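Local coordinates for glycosylation Associate Protein 2 (Streptococcus agalactiae serotype V, PDB 6OYC) that probably takes part in glycosylation and export of a surface adhesin through the accessory Sec system, working in a complex with its Gap partner proteins, at residues Ile140-Asp145 with Asn156-Glu161; Glu166-Leu171 with Phe221-Leu226; Phe170-Ala175 with Val252-Leu257; Leu202-Ile207 with Ile230-Asp235. All blocks are in the same frame, centred on the assembly; numbering follows the deposited sequence.

Contact 1 (Ile140-Asp145 with Asn156-Glu161)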
loop_
_atom_site.group_PDB
_atom_site.type_symbol
_atom_site.label_atom_id
_atom_site.label_comp_id
_atom_site.label_asym_id
_atom_site.label_seq_id
_atom_site.Cartn_x
_atom_site.Cartn_y
_atom_site.Cartn_z
ATOM N N ILE B 140 10.832 22.405 0.482
ATOM C CA ILE B 140 11.587 22.750 1.678
ATOM C C ILE B 140 12.196 24.138 1.513
ATOM O O ILE B 140 12.723 24.487 0.444
ATOM C CB ILE B 140 12.651 21.675 1.961
ATOM C CG1 ILE B 140 11.966 20.361 2.324
ATOM C CG2 ILE B 140 13.600 22.117 3.079
ATOM C CD1 ILE B 140 12.922 19.243 2.712
ATOM N N GLN B 141 12.080 24.953 2.555
ATOM C CA GLN B 141 12.731 26.261 2.616
ATOM C C GLN B 141 13.762 26.199 3.743
ATOM O O GLN B 141 13.403 26.216 4.925
ATOM C CB GLN B 141 11.708 27.373 2.832
ATOM C CG GLN B 141 10.761 27.560 1.657
ATOM C CD GLN B 141 9.548 28.419 1.985
ATOM O OE1 GLN B 141 8.862 28.212 2.996
ATOM N NE2 GLN B 141 9.278 29.386 1.131
ATOM N N ILE B 142 15.041 26.087 3.375
ATOM C CA ILE B 142 16.112 26.064 4.363
ATOM C C ILE B 142 16.289 27.464 4.929
ATOM O O ILE B 142 16.030 28.463 4.250
ATOM C CB ILE B 142 17.417 25.543 3.723
ATOM C CG1 ILE B 142 17.200 24.146 3.151
ATOM C CG2 ILE B 142 18.580 25.468 4.742
ATOM C CD1 ILE B 142 18.056 23.900 1.929
ATOM N N ARG B 143 16.690 27.551 6.192
ATOM C CA ARG B 143 16.954 28.873 6.741
ATOM C C ARG B 143 18.053 29.540 5.921
ATOM O O ARG B 143 19.047 28.901 5.553
ATOM C CB ARG B 143 17.323 28.794 8.219
ATOM C CG ARG B 143 18.726 28.373 8.545
ATOM C CD ARG B 143 18.963 28.693 9.993
ATOM N NE ARG B 143 19.745 27.665 10.651
ATOM C CZ ARG B 143 21.070 27.670 10.698
ATOM N NH1 ARG B 143 21.740 28.652 10.113
ATOM N NH2 ARG B 143 21.714 26.703 11.333
ATOM N N ASN B 144 17.843 30.817 5.591
ATOM C CA ASN B 144 18.636 31.467 4.549
ATOM C C ASN B 144 20.082 31.716 4.952
ATOM O O ASN B 144 20.921 31.917 4.072
ATOM C CB ASN B 144 17.972 32.775 4.137
ATOM C CG ASN B 144 16.668 32.526 3.400
ATOM O OD1 ASN B 144 15.736 31.930 3.945
ATOM N ND2 ASN B 144 16.611 32.940 2.150
ATOM N N ASP B 145 20.398 31.684 6.245
ATOM C CA ASP B 145 21.762 31.904 6.702
ATOM C C ASP B 145 22.489 30.597 7.007
ATOM O O ASP B 145 23.497 30.617 7.723
ATOM C CB ASP B 145 21.782 32.837 7.922
ATOM C CG ASP B 145 21.099 32.239 9.139
ATOM O OD1 ASP B 145 20.246 31.341 8.968
ATOM O OD2 ASP B 145 21.409 32.673 10.270
ATOM N N ASN B 156 14.300 14.099 -5.392
ATOM C CA ASN B 156 13.647 13.559 -4.210
ATOM C C ASN B 156 14.507 13.504 -2.952
ATOM O O ASN B 156 14.012 13.053 -1.908
ATOM C CB ASN B 156 13.101 12.162 -4.525
ATOM C CG ASN B 156 12.107 12.185 -5.692
ATOM O OD1 ASN B 156 12.472 11.886 -6.841
ATOM N ND2 ASN B 156 10.852 12.566 -5.406
ATOM N N TYR B 157 15.759 13.954 -3.004
ATOM C CA TYR B 157 16.614 13.926 -1.824
ATOM C C TYR B 157 17.381 15.232 -1.669
ATOM O O TYR B 157 17.921 15.773 -2.642
ATOM C CB TYR B 157 17.562 12.729 -1.876
ATOM C CG TYR B 157 16.769 11.454 -1.797
ATOM C CD1 TYR B 157 16.288 10.834 -2.949
ATOM C CD2 TYR B 157 16.441 10.899 -0.563
ATOM C CE1 TYR B 157 15.531 9.673 -2.865
ATOM C CE2 TYR B 157 15.685 9.742 -0.474
ATOM C CZ TYR B 157 15.230 9.134 -1.625
ATOM O OH TYR B 157 14.473 7.982 -1.541
ATOM N N LEU B 158 17.385 15.740 -0.436
ATOM C CA LEU B 158 18.121 16.928 -0.051
ATOM C C LEU B 158 19.143 16.539 1.006
ATOM O O LEU B 158 18.822 15.829 1.970
ATOM C CB LEU B 158 17.194 18.023 0.482
ATOM C CG LEU B 158 17.853 19.167 1.253
ATOM C CD1 LEU B 158 18.908 19.884 0.418
ATOM C CD2 LEU B 158 16.783 20.157 1.745
ATOM N N GLU B 159 20.368 17.008 0.815
ATOM C CA GLU B 159 21.511 16.642 1.633
ATOM C C GLU B 159 22.078 17.912 2.252
ATOM O O GLU B 159 22.451 18.845 1.529
ATOM C CB GLU B 159 22.555 15.931 0.773
ATOM C CG GLU B 159 23.564 15.107 1.518
ATOM C CD GLU B 159 24.496 14.383 0.571
ATOM O OE1 GLU B 159 24.342 14.557 -0.664
ATOM O OE2 GLU B 159 25.380 13.651 1.063
ATOM N N LEU B 160 22.133 17.947 3.580
ATOM C CA LEU B 160 22.679 19.063 4.331
ATOM C C LEU B 160 23.844 18.565 5.164
ATOM O O LEU B 160 23.726 17.544 5.847
ATOM C CB LEU B 160 21.624 19.690 5.236
ATOM C CG LEU B 160 20.392 20.111 4.440
ATOM C CD1 LEU B 160 19.113 20.012 5.259
ATOM C CD2 LEU B 160 20.609 21.522 3.924
ATOM N N GLU B 161 24.959 19.294 5.117
ATOM C CA GLU B 161 26.140 18.912 5.879
ATOM C C GLU B 161 26.778 20.130 6.533
ATOM O O GLU B 161 26.983 21.153 5.872
ATOM C CB GLU B 161 27.150 18.202 4.974
ATOM C CG GLU B 161 28.426 17.801 5.677
ATOM C CD GLU B 161 29.314 16.940 4.798
ATOM O OE1 GLU B 161 29.044 16.840 3.577
ATOM O OE2 GLU B 161 30.277 16.354 5.336
#

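Contact 2 (Glu166-Leu171 with Phe221-Leu226)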
loop_
_atom_site.group_PDB
_atom_site.type_symbol
_atom_site.label_atom_id
_atom_site.label_comp_id
_atom_site.label_asym_id
_atom_site.label_seq_id
_atom_site.Cartn_x
_atom_site.Cartn_y
_atom_site.Cartn_z
ATOM N N GLU B 166 24.653 23.974 18.969
ATOM C CA GLU B 166 24.893 23.259 20.213
ATOM C C GLU B 166 23.598 22.756 20.854
ATOM O O GLU B 166 23.606 21.715 21.527
ATOM C CB GLU B 166 25.668 24.173 21.163
ATOM C CG GLU B 166 26.843 24.880 20.471
ATOM C CD GLU B 166 26.502 26.301 19.979
ATOM O OE1 GLU B 166 27.005 27.285 20.566
ATOM O OE2 GLU B 166 25.733 26.446 19.007
ATOM N N ASN B 167 22.496 23.477 20.667
ATOM C CA ASN B 167 21.150 23.041 21.016
ATOM C C ASN B 167 20.318 22.956 19.745
ATOM O O ASN B 167 20.725 23.420 18.676
ATOM C CB ASN B 167 20.486 24.000 22.009
ATOM C CG ASN B 167 21.350 24.252 23.241
ATOM O OD1 ASN B 167 21.563 23.360 24.052
ATOM N ND2 ASN B 167 21.851 25.474 23.379
ATOM N N TYR B 168 19.136 22.361 19.863
ATOM C CA TYR B 168 18.258 22.273 18.709
ATOM C C TYR B 168 18.069 23.656 18.106
ATOM O O TYR B 168 17.757 24.619 18.811
ATOM C CB TYR B 168 16.918 21.656 19.106
ATOM C CG TYR B 168 16.933 20.132 19.126
ATOM C CD1 TYR B 168 17.142 19.389 17.959
ATOM C CD2 TYR B 168 16.720 19.439 20.313
ATOM C CE1 TYR B 168 17.143 17.993 17.987
ATOM C CE2 TYR B 168 16.717 18.074 20.354
ATOM C CZ TYR B 168 16.932 17.352 19.202
ATOM O OH TYR B 168 16.932 15.992 19.307
ATOM N N SER B 169 18.310 23.759 16.801
ATOM C CA SER B 169 18.293 25.040 16.104
ATOM C C SER B 169 17.502 24.909 14.821
ATOM O O SER B 169 17.698 23.948 14.066
ATOM C CB SER B 169 19.700 25.520 15.755
ATOM O OG SER B 169 20.426 25.751 16.932
ATOM N N PHE B 170 16.641 25.897 14.569
ATOM C CA PHE B 170 15.820 25.882 13.368
ATOM C C PHE B 170 16.695 25.685 12.142
ATOM O O PHE B 170 17.687 26.389 11.951
ATOM C CB PHE B 170 15.015 27.179 13.241
ATOM C CG PHE B 170 14.227 27.275 11.959
ATOM C CD1 PHE B 170 13.152 26.425 11.725
ATOM C CD2 PHE B 170 14.564 28.208 10.983
ATOM C CE1 PHE B 170 12.408 26.507 10.549
ATOM C CE2 PHE B 170 13.823 28.305 9.800
ATOM C CZ PHE B 170 12.745 27.443 9.585
ATOM N N LEU B 171 16.346 24.699 11.330
ATOM C CA LEU B 171 17.093 24.430 10.113
ATOM C C LEU B 171 16.289 24.702 8.850
ATOM O O LEU B 171 16.819 25.305 7.907
ATOM C CB LEU B 171 17.588 22.981 10.099
ATOM C CG LEU B 171 18.293 22.596 8.793
ATOM C CD1 LEU B 171 19.521 23.480 8.547
ATOM C CD2 LEU B 171 18.666 21.137 8.810
ATOM N N PHE B 221 8.766 15.556 17.484
ATOM C CA PHE B 221 9.317 14.215 17.352
ATOM C C PHE B 221 10.784 14.342 16.983
ATOM O O PHE B 221 11.144 15.136 16.103
ATOM C CB PHE B 221 8.543 13.395 16.296
ATOM C CG PHE B 221 7.088 13.221 16.631
ATOM C CD1 PHE B 221 6.681 12.233 17.519
ATOM C CD2 PHE B 221 6.134 14.085 16.104
ATOM C CE1 PHE B 221 5.345 12.106 17.868
ATOM C CE2 PHE B 221 4.805 13.963 16.440
ATOM C CZ PHE B 221 4.399 12.970 17.318
ATOM N N GLU B 222 11.630 13.575 17.652
ATOM C CA GLU B 222 13.058 13.647 17.401
ATOM C C GLU B 222 13.619 12.243 17.292
ATOM O O GLU B 222 12.936 11.260 17.592
ATOM C CB GLU B 222 13.776 14.430 18.494
ATOM C CG GLU B 222 13.487 13.917 19.871
ATOM C CD GLU B 222 13.788 14.942 20.943
ATOM O OE1 GLU B 222 13.000 15.899 21.102
ATOM O OE2 GLU B 222 14.814 14.794 21.632
ATOM N N LYS B 223 14.886 12.180 16.862
ATOM C CA LYS B 223 15.698 10.974 16.656
ATOM C C LYS B 223 14.905 9.731 16.270
ATOM O O LYS B 223 14.481 9.604 15.120
ATOM C CB LYS B 223 16.551 10.660 17.897
ATOM C CG LYS B 223 16.619 11.788 18.903
ATOM C CD LYS B 223 17.697 11.563 19.944
ATOM C CE LYS B 223 17.561 12.587 21.035
ATOM N NZ LYS B 223 16.573 12.130 22.066
ATOM N N GLU B 224 14.722 8.800 17.212
ATOM C CA GLU B 224 14.194 7.484 16.857
ATOM C C GLU B 224 12.737 7.564 16.430
ATOM O O GLU B 224 12.304 6.786 15.570
ATOM C CB GLU B 224 14.369 6.509 18.026
ATOM C CG GLU B 224 13.667 5.138 17.860
ATOM C CD GLU B 224 14.064 4.359 16.581
ATOM O OE1 GLU B 224 13.281 3.468 16.171
ATOM O OE2 GLU B 224 15.152 4.614 16.001
ATOM N N ASP B 225 11.977 8.506 16.996
ATOM C CA ASP B 225 10.590 8.693 16.583
ATOM C C ASP B 225 10.485 9.027 15.101
ATOM O O ASP B 225 9.545 8.590 14.434
ATOM C CB ASP B 225 9.933 9.785 17.424
ATOM C CG ASP B 225 9.600 9.308 18.817
ATOM O OD1 ASP B 225 9.546 8.077 18.998
ATOM O OD2 ASP B 225 9.398 10.143 19.722
ATOM N N LEU B 226 11.438 9.798 14.563
ATOM C CA LEU B 226 11.355 10.172 13.153
ATOM C C LEU B 226 11.651 9.015 12.220
ATOM O O LEU B 226 11.400 9.142 11.017
ATOM C CB LEU B 226 12.306 11.325 12.846
ATOM C CG LEU B 226 11.903 12.602 13.574
ATOM C CD1 LEU B 226 12.820 13.775 13.203
ATOM C CD2 LEU B 226 10.446 12.930 13.272
#

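Contact 3 (Phe170-Ala175 with Val252-Leu257)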
loop_
_atom_site.group_PDB
_atom_site.type_symbol
_atom_site.label_atom_id
_atom_site.label_comp_id
_atom_site.label_asym_id
_atom_site.label_seq_id
_atom_site.Cartn_x
_atom_site.Cartn_y
_atom_site.Cartn_z
ATOM N N PHE B 170 16.641 25.897 14.569
ATOM C CA PHE B 170 15.820 25.882 13.368
ATOM C C PHE B 170 16.695 25.685 12.142
ATOM O O PHE B 170 17.687 26.389 11.951
ATOM C CB PHE B 170 15.015 27.179 13.241
ATOM C CG PHE B 170 14.227 27.275 11.959
ATOM C CD1 PHE B 170 13.152 26.425 11.725
ATOM C CD2 PHE B 170 14.564 28.208 10.983
ATOM C CE1 PHE B 170 12.408 26.507 10.549
ATOM C CE2 PHE B 170 13.823 28.305 9.800
ATOM C CZ PHE B 170 12.745 27.443 9.585
ATOM N N LEU B 171 16.346 24.699 11.330
ATOM C CA LEU B 171 17.093 24.430 10.113
ATOM C C LEU B 171 16.289 24.702 8.850
ATOM O O LEU B 171 16.819 25.305 7.907
ATOM C CB LEU B 171 17.588 22.981 10.099
ATOM C CG LEU B 171 18.293 22.596 8.793
ATOM C CD1 LEU B 171 19.521 23.480 8.547
ATOM C CD2 LEU B 171 18.666 21.137 8.810
ATOM N N LEU B 172 15.018 24.283 8.807
ATOM C CA LEU B 172 14.204 24.394 7.601
ATOM C C LEU B 172 12.729 24.239 7.951
ATOM O O LEU B 172 12.369 23.645 8.968
ATOM C CB LEU B 172 14.605 23.341 6.560
ATOM C CG LEU B 172 14.422 21.871 6.963
ATOM C CD1 LEU B 172 13.047 21.350 6.545
ATOM C CD2 LEU B 172 15.524 21.025 6.333
ATOM N N ASN B 173 11.874 24.730 7.068
ATOM C CA ASN B 173 10.453 24.462 7.178
ATOM C C ASN B 173 9.929 23.959 5.844
ATOM O O ASN B 173 10.590 24.067 4.805
ATOM C CB ASN B 173 9.671 25.699 7.612
ATOM C CG ASN B 173 9.752 26.824 6.592
ATOM O OD1 ASN B 173 10.681 27.639 6.622
ATOM N ND2 ASN B 173 8.801 26.850 5.661
ATOM N N PHE B 174 8.733 23.368 5.893
ATOM C CA PHE B 174 7.973 23.082 4.688
ATOM C C PHE B 174 7.090 24.287 4.403
ATOM O O PHE B 174 6.460 24.826 5.321
ATOM C CB PHE B 174 7.139 21.806 4.847
ATOM C CG PHE B 174 7.961 20.555 4.749
ATOM C CD1 PHE B 174 8.690 20.097 5.844
ATOM C CD2 PHE B 174 8.046 19.861 3.553
ATOM C CE1 PHE B 174 9.485 18.946 5.748
ATOM C CE2 PHE B 174 8.823 18.705 3.449
ATOM C CZ PHE B 174 9.550 18.249 4.551
ATOM N N ALA B 175 7.074 24.721 3.137
ATOM C CA ALA B 175 6.317 25.915 2.763
ATOM C C ALA B 175 4.805 25.708 2.839
ATOM O O ALA B 175 4.068 26.658 3.154
ATOM C CB ALA B 175 6.699 26.357 1.350
ATOM N N VAL B 252 22.575 15.332 7.148
ATOM C CA VAL B 252 21.174 14.933 7.068
ATOM C C VAL B 252 20.845 14.770 5.595
ATOM O O VAL B 252 21.185 15.646 4.789
ATOM C CB VAL B 252 20.250 15.986 7.709
ATOM C CG1 VAL B 252 18.852 15.427 7.907
ATOM C CG2 VAL B 252 20.848 16.502 9.010
ATOM N N LYS B 253 20.221 13.648 5.240
ATOM C CA LYS B 253 19.648 13.435 3.915
ATOM C C LYS B 253 18.153 13.290 4.097
ATOM O O LYS B 253 17.705 12.359 4.764
ATOM C CB LYS B 253 20.205 12.185 3.225
ATOM C CG LYS B 253 21.687 12.219 2.909
ATOM C CD LYS B 253 21.999 11.284 1.732
ATOM C CE LYS B 253 23.507 11.137 1.475
ATOM N NZ LYS B 253 24.215 10.288 2.482
ATOM N N LEU B 254 17.384 14.191 3.502
ATOM C CA LEU B 254 15.930 14.164 3.583
ATOM C C LEU B 254 15.347 13.672 2.270
ATOM O O LEU B 254 15.759 14.118 1.196
ATOM C CB LEU B 254 15.382 15.552 3.899
ATOM C CG LEU B 254 15.883 16.097 5.235
ATOM C CD1 LEU B 254 15.565 17.570 5.357
ATOM C CD2 LEU B 254 15.262 15.318 6.392
ATOM N N GLY B 255 14.382 12.770 2.359
ATOM C CA GLY B 255 13.611 12.381 1.205
ATOM C C GLY B 255 12.188 12.886 1.330
ATOM O O GLY B 255 11.909 13.813 2.090
ATOM N N PRO B 256 11.256 12.287 0.595
ATOM C CA PRO B 256 9.868 12.742 0.677
ATOM C C PRO B 256 9.333 12.656 2.098
ATOM O O PRO B 256 9.686 11.763 2.872
ATOM C CB PRO B 256 9.116 11.772 -0.247
ATOM C CG PRO B 256 10.174 11.113 -1.083
ATOM C CD PRO B 256 11.395 11.075 -0.229
ATOM N N LEU B 257 8.453 13.597 2.430
ATOM C CA LEU B 257 7.621 13.507 3.623
ATOM C C LEU B 257 6.251 12.999 3.184
ATOM O O LEU B 257 5.537 13.688 2.446
ATOM C CB LEU B 257 7.522 14.866 4.325
ATOM C CG LEU B 257 6.387 15.027 5.337
ATOM C CD1 LEU B 257 6.615 14.088 6.521
ATOM C CD2 LEU B 257 6.275 16.480 5.823
#

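Contact 4 (Leu202-Ile207 with Ile230-Asp235)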
loop_
_atom_site.group_PDB
_atom_site.type_symbol
_atom_site.label_atom_id
_atom_site.label_comp_id
_atom_site.label_asym_id
_atom_site.label_seq_id
_atom_site.Cartn_x
_atom_site.Cartn_y
_atom_site.Cartn_z
ATOM N N LEU B 202 11.373 17.346 14.651
ATOM C CA LEU B 202 10.281 17.845 13.835
ATOM C C LEU B 202 9.238 18.482 14.745
ATOM O O LEU B 202 8.766 17.841 15.687
ATOM C CB LEU B 202 9.664 16.691 13.048
ATOM C CG LEU B 202 9.102 16.929 11.662
ATOM C CD1 LEU B 202 10.170 17.533 10.757
ATOM C CD2 LEU B 202 8.599 15.608 11.118
ATOM N N VAL B 203 8.882 19.736 14.472
ATOM C CA VAL B 203 7.809 20.425 15.182
ATOM C C VAL B 203 6.622 20.566 14.238
ATOM O O VAL B 203 6.768 21.014 13.096
ATOM C CB VAL B 203 8.263 21.788 15.729
ATOM C CG1 VAL B 203 7.096 22.518 16.346
ATOM C CG2 VAL B 203 9.379 21.592 16.741
ATOM N N ILE B 204 5.457 20.141 14.702
ATOM C CA ILE B 204 4.259 20.044 13.888
ATOM C C ILE B 204 3.186 20.840 14.607
ATOM O O ILE B 204 2.842 20.516 15.750
ATOM C CB ILE B 204 3.837 18.573 13.691
ATOM C CG1 ILE B 204 4.984 17.806 13.043
ATOM C CG2 ILE B 204 2.557 18.445 12.835
ATOM C CD1 ILE B 204 4.877 16.347 13.184
ATOM N N SER B 205 2.676 21.883 13.946
ATOM C CA SER B 205 1.714 22.825 14.521
ATOM C C SER B 205 0.369 22.734 13.795
ATOM O O SER B 205 0.304 22.887 12.567
ATOM C CB SER B 205 2.245 24.270 14.447
ATOM O OG SER B 205 3.539 24.416 15.022
ATOM N N LEU B 206 -0.704 22.533 14.557
ATOM C CA LEU B 206 -2.050 22.420 13.996
ATOM C C LEU B 206 -2.728 23.794 13.983
ATOM O O LEU B 206 -3.118 24.318 15.034
ATOM C CB LEU B 206 -2.867 21.414 14.796
ATOM C CG LEU B 206 -4.334 21.232 14.390
ATOM C CD1 LEU B 206 -4.455 20.883 12.905
ATOM C CD2 LEU B 206 -4.969 20.149 15.277
ATOM N N ILE B 207 -2.879 24.369 12.790
ATOM C CA ILE B 207 -3.575 25.641 12.600
ATOM C C ILE B 207 -5.064 25.350 12.422
ATOM O O ILE B 207 -5.447 24.623 11.502
ATOM C CB ILE B 207 -3.006 26.406 11.384
ATOM C CG1 ILE B 207 -1.506 26.688 11.569
ATOM C CG2 ILE B 207 -3.784 27.716 11.131
ATOM C CD1 ILE B 207 -0.674 26.511 10.299
ATOM N N ILE B 230 4.392 8.326 12.221
ATOM C CA ILE B 230 3.798 9.255 13.172
ATOM C C ILE B 230 2.299 9.256 12.932
ATOM O O ILE B 230 1.851 9.401 11.788
ATOM C CB ILE B 230 4.390 10.664 13.015
ATOM C CG1 ILE B 230 5.883 10.650 13.346
ATOM C CG2 ILE B 230 3.641 11.676 13.875
ATOM C CD1 ILE B 230 6.578 11.982 13.014
ATOM N N SER B 231 1.524 9.084 13.996
ATOM C CA SER B 231 0.079 8.940 13.867
ATOM C C SER B 231 -0.581 9.949 14.791
ATOM O O SER B 231 -0.547 9.790 16.018
ATOM C CB SER B 231 -0.374 7.511 14.184
ATOM O OG SER B 231 -1.780 7.396 14.071
ATOM N N LEU B 232 -1.183 10.974 14.197
ATOM C CA LEU B 232 -1.737 12.114 14.914
ATOM C C LEU B 232 -3.250 12.115 14.822
ATOM O O LEU B 232 -3.825 11.881 13.758
ATOM C CB LEU B 232 -1.229 13.432 14.340
ATOM C CG LEU B 232 0.289 13.587 14.357
ATOM C CD1 LEU B 232 0.674 15.002 13.905
ATOM C CD2 LEU B 232 0.754 13.301 15.770
ATOM N N GLU B 233 -3.887 12.475 15.913
ATOM C CA GLU B 233 -5.327 12.416 15.952
ATOM C C GLU B 233 -5.804 13.495 16.901
ATOM O O GLU B 233 -5.295 13.609 18.016
ATOM C CB GLU B 233 -5.749 11.016 16.410
ATOM C CG GLU B 233 -7.162 10.839 16.682
ATOM C CD GLU B 233 -7.525 11.074 18.126
ATOM O OE1 GLU B 233 -7.049 10.336 19.015
ATOM O OE2 GLU B 233 -8.345 11.980 18.344
ATOM N N SER B 234 -6.762 14.298 16.452
ATOM C CA SER B 234 -7.377 15.288 17.318
ATOM C C SER B 234 -8.766 15.583 16.791
ATOM O O SER B 234 -9.042 15.411 15.605
ATOM C CB SER B 234 -6.557 16.590 17.380
ATOM O OG SER B 234 -7.328 17.642 17.928
ATOM N N ASP B 235 -9.640 16.052 17.668
ATOM C CA ASP B 235 -10.969 16.385 17.183
ATOM C C ASP B 235 -11.057 17.789 16.598
ATOM O O ASP B 235 -12.131 18.182 16.132
ATOM C CB ASP B 235 -12.004 16.185 18.280
ATOM C CG ASP B 235 -12.139 14.706 18.691
ATOM O OD1 ASP B 235 -12.500 14.440 19.860
ATOM O OD2 ASP B 235 -11.901 13.816 17.833
#

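Contact 1 (Ile140-Asp145 with Asn156-Glu161)
Ile140 meets Leu158 across the gap between two sheets, and it does so with two of its carbons: CG2 lies 4.0 Å from Leu158 CD2, while CD1 comes to 4.1 Å from that same Leu158 CD2, so that one methyl rests against both branches of the isoleucine, the two side chains crossing obliquely. Gln141, next along, is turned away; its OE1 accepts a bond from Asn173 of strand 168-180, the neighbour within its own sheet. Ile142 points back into the gap, and its CD1 serves both leucines. It meets Leu158 CD2 tip to tip at 4.0 Å. The same CD1 also passes Leu160, the two side chains running in opposite directions, with Leu160 CD2 again 4.0 Å from it. The leucines arrive there by different torsions: in Leu158 CG is anti to the backbone N (chi1 165°), in Leu160 it is anti to the carbonyl carbon (chi1 -55°), and the two CD2 methyls thus converge on one isoleucine end. Beyond the strand, Arg143 NE binds Phe170 O, again in strand 168-180. With the strand axes 10.8 Å apart and only 14° from parallel, no backbone bond spans the gap. Aliphatic methyls alone join these segments across the interior of a beta-sandwich, a union that rests on dispersion and the exclusion of water, without the directionality of a polar bond.

Contact 2 (Glu166-Leu171 with Phe221-Leu226)
Tyr168 brings its phenol end against the side chain of Glu222, the two groups crossing at about a right angle. In Tyr168 CG stands anti to the carbonyl carbon, with chi1 at -84°, and this sends the ring across the sheet toward the other segment. Glu222 starts differently: CG sits between the N and the carbonyl carbon (chi1 54°), after which the chain runs out extended. Tyr168 OH consequently lies 3.6 Å from Glu222 CB as well as 3.4 Å from Glu222 OE2, the carboxylate plane being turned 66° from the ring. The same OE2 accepts a bond from Lys223 NZ at 3.2 Å on its anti lone pair, part of a salt bridge, while Glu222 OE1 is paired with Arg201, so each oxygen has a basic partner, which would be expected to restrict rotation of the carboxylate. Lys223 CE passes 3.9 Å from Tyr168 OH, and the bend at its last torsion turns NZ toward the Glu222 carboxylate. The Tyr168 side chain also touches Asp199, Arg201 and Lys247, residues of the two strands that lie between. The contact lies on the outer face of the five-stranded antiparallel sheet, one layer of the beta-sandwich.

Contact 3 (Phe170-Ala175 with Val252-Leu257)
Phe174 and Leu257 give up the most surface in this contact, 45 Å² each, and they meet as a CH-pi pair. Leu257 CD2 sits over one face of the Phe174 ring, 4.0 Å from the ring centroid and only 13° off its normal. Leu257 CB lies off the rim, 4.0 Å from Phe174 CZ, and CD2 is the atom that covers the face. The ring is carried there with CG anti to the carbonyl carbon (chi1 -76°). Leu254 comes next in burial and faces Leu172: Leu254 CD1 and Leu172 CD2 reach toward each other tip to tip and close to 3.6 Å, the tightest approach between the two segments. Between Leu254 and Leu257 the usual strand alternation slips at Gly255 and Pro256, with the proline turned away, and both leucines can therefore look across at strand 168-180. That strand is irregular too: Leu171 and Leu172 form a classic beta bulge opposite Leu244, and both of them point toward 252-257. Ile140 touches Leu172, Phe174 and Leu254, extending the same apolar cluster. Every residue that makes a close contact here is buried and nonpolar, which implies a hydrophobic core between the sheets, with ring-face contact at one end and methyl against methyl at the other.

Contact 4 (Leu202-Ile207 with Ile230-Asp235)
Ile204 and Leu232 mark an apolar contact between the two layers of a beta-sandwich, joining strand 198-208, inside the five-stranded sheet, to the short strand 230-232 that pairs with strand 185-195 in the opposing one. No hydrogen bond runs between the segments, and the backbones stay well apart, 9.5 Å between Leu206 CA and Ser234 CA and 10.0 Å between Ile204 CA and Leu232 CA. Ile204 covers the gap with its short branch: CG2 is anti to the backbone N while CG1 takes the place anti to the carbonyl carbon (chi1 -58°), and it is CG2 that lies 4.1 Å from Leu232 CD1. Leu188 touches both of these residues from strand 185-195, and Leu240 and Trp219 add cover from the five-stranded sheet. Farther along, the interior gives way to its margin: Phe180 packs on Leu206, Leu232 and Ser234, while the following loop is tied to the 115-125 helix by salt bridges from Glu233 to Arg120 and Lys124. At this end Leu206 meets a polar partner, its CD2 lying 4.3 Å from Ser234 OG, a hydroxyl that is itself hydrogen-bonded to the backbone N of Ile236.

Overall arrangement
From the N terminus, contact 1 closes first, a short loop holding strand 149-153, and is complete before the others open. Strand 168-180 then starts both contact 2 and contact 3, which share Phe170 and Leu171. Contact 2 ends at 221-226 but crosses contact 4, whose first segment, 202-207, lies within its span and whose second, 230-235, lies beyond. Contact 3 ends last, at 252-257, and its span takes in all of contact 4. Contacts 1, 3 and 4 join the two sheets of the sandwich face to face; contact 2 spans the five-stranded sheet. Contacts 1 and 3, with centres about 6 Å apart, form one continuous core.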